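Local atomic coordinates of general secretion pathway protein L (Vibrio parahaemolyticus, PDB entry 2W7V), a protein that probably serves as an inner-membrane component of the type II secretion system, its periplasmic domain forming a dimer. Residues 45-49 against 50-54. Numbering follows the deposited sequence.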
loop_
_atom_site.group_PDB
_atom_site.type_symbol
_atom_site.label_atom_id
_atom_site.label_comp_id
_atom_site.label_asym_id
_atom_site.label_seq_id
_atom_site.Cartn_x
_atom_site.Cartn_y
_atom_site.Cartn_z
ATOM N N ALA A 45 10.747 -1.308 6.614
ATOM C CA ALA A 45 11.456 -2.520 6.194
ATOM C C ALA A 45 12.552 -2.890 7.197
ATOM O O ALA A 45 12.908 -2.125 8.092
ATOM C CB ALA A 45 12.041 -2.331 4.765
ATOM N N ARG A 46 13.074 -4.095 7.056
ATOM C CA ARG A 46 14.188 -4.571 7.877
ATOM C C ARG A 46 15.141 -5.445 7.082
ATOM O O ARG A 46 14.788 -6.056 6.086
ATOM C CB ARG A 46 13.672 -5.359 9.069
ATOM C CG ARG A 46 12.827 -6.523 8.663
ATOM C CD ARG A 46 12.344 -7.249 9.845
ATOM N NE ARG A 46 11.422 -8.311 9.481
ATOM C CZ ARG A 46 11.085 -9.314 10.286
ATOM N NH1 ARG A 46 11.641 -9.439 11.491
ATOM N NH2 ARG A 46 10.217 -10.232 9.873
ATOM N N SER A 47 16.370 -5.495 7.566
ATOM C CA SER A 47 17.429 -6.233 6.932
ATOM C C SER A 47 18.365 -6.727 8.017
ATOM O O SER A 47 18.157 -6.432 9.184
ATOM C CB SER A 47 18.165 -5.288 5.993
ATOM O OG SER A 47 19.206 -5.927 5.292
ATOM N N SER A 48 19.370 -7.500 7.604
ATOM C CA SER A 48 20.504 -7.891 8.446
ATOM C C SER A 48 21.626 -6.839 8.443
ATOM O O SER A 48 22.557 -6.918 9.229
ATOM C CB SER A 48 21.070 -9.233 7.967
ATOM O OG SER A 48 21.615 -9.125 6.653
ATOM N N ASP A 49 21.509 -5.853 7.562
ATOM C CA ASP A 49 22.546 -4.843 7.389
ATOM C C ASP A 49 21.998 -3.540 6.822
ATOM O O ASP A 49 20.863 -3.487 6.405
ATOM C CB ASP A 49 23.608 -5.406 6.444
ATOM C CG ASP A 49 24.843 -4.543 6.378
ATOM O OD1 ASP A 49 25.318 -4.035 7.443
ATOM O OD2 ASP A 49 25.317 -4.352 5.240
ATOM N N PHE A 50 22.819 -2.499 6.777
ATOM C CA PHE A 50 22.418 -1.187 6.227
ATOM C C PHE A 50 22.384 -1.118 4.684
ATOM O O PHE A 50 21.653 -0.309 4.091
ATOM C CB PHE A 50 23.353 -0.104 6.768
ATOM C CG PHE A 50 24.729 -0.082 6.126
ATOM C CD1 PHE A 50 24.977 0.694 4.980
ATOM C CD2 PHE A 50 25.770 -0.805 6.663
ATOM C CE1 PHE A 50 26.187 0.710 4.405
ATOM C CE2 PHE A 50 27.025 -0.776 6.075
ATOM C CZ PHE A 50 27.231 -0.035 4.959
ATOM N N GLN A 51 23.164 -1.977 4.039
ATOM C CA GLN A 51 23.456 -1.846 2.638
ATOM C C GLN A 51 22.220 -1.991 1.723
ATOM O O GLN A 51 22.137 -1.290 0.728
ATOM C CB GLN A 51 24.514 -2.871 2.283
ATOM C CG GLN A 51 25.423 -2.500 1.196
ATOM C CD GLN A 51 26.821 -3.086 1.425
ATOM O OE1 GLN A 51 27.390 -2.977 2.525
ATOM N NE2 GLN A 51 27.379 -3.712 0.386
ATOM N N PRO A 52 21.291 -2.941 2.022
ATOM C CA PRO A 52 19.997 -2.993 1.379
ATOM C C PRO A 52 19.135 -1.739 1.439
ATOM O O PRO A 52 18.425 -1.465 0.477
ATOM C CB PRO A 52 19.330 -4.186 2.072
ATOM C CG PRO A 52 20.485 -5.110 2.329
ATOM C CD PRO A 52 21.464 -4.113 2.905
ATOM N N PHE A 53 19.218 -0.975 2.528
ATOM C CA PHE A 53 18.606 0.339 2.590
ATOM C C PHE A 53 19.206 1.358 1.603
ATOM O O PHE A 53 18.478 2.158 1.005
ATOM C CB PHE A 53 18.663 0.861 4.026
ATOM C CG PHE A 53 17.733 0.122 4.964
ATOM C CD1 PHE A 53 16.414 0.494 5.080
ATOM C CD2 PHE A 53 18.172 -0.981 5.699
ATOM C CE1 PHE A 53 15.550 -0.204 5.938
ATOM C CE2 PHE A 53 17.294 -1.677 6.538
ATOM C CZ PHE A 53 16.003 -1.288 6.657
ATOM N N GLU A 54 20.527 1.338 1.444
ATOM C CA GLU A 54 21.184 2.168 0.471
ATOM C C GLU A 54 20.704 1.836 -0.960
ATOM O O GLU A 54 20.473 2.727 -1.789
ATOM C CB GLU A 54 22.697 1.949 0.539
ATOM C CG GLU A 54 23.336 2.482 1.772
ATOM C CD GLU A 54 23.440 3.977 1.757
ATOM O OE1 GLU A 54 24.039 4.551 0.800
ATOM O OE2 GLU A 54 22.958 4.579 2.737
#
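The chain leaves strand 40-47 and, through Ser48 and Asp49, turns directly into helix 51-61, so that Ala45, Ser47 and Asp49 meet the first residues of the helix in a tight beta-to-alpha connection of the GspL periplasmic domain. Ser47 closes an ST turn: a chi1 of -178° swings OG away from its own backbone N and sets it beside the carbonyl carbon, where the chain runs on, and there it accepts from Asp49 N at 3.2 Å with a nearly straight N-H...O angle of 164°. The same hydroxyl donates a hydrogen bond to the carbonyl Asp26 O and packs against the Pro52 ring, OG 3.3 Å from CG. At the helix start, Asp49 OD2 takes a weak capping bond from Gln51 N, 3.4 Å long; the carboxylate runs alongside the Phe50 ring, the two planes 65° apart, with OD1 3.4 Å from Phe50 CD2. Phe53 reaches back from the first turn to the strand, and its side chain also touches Val78 and Phe82 of strand 78-86 and Leu71 of strand 64-73, joining the helix to the sheet. Carbonyl oxygens line its ring edge, near the ring plane: Asp49 O lies 3.7 Å from CD2, and Ala45 O approaches CZ to 3.5 Å.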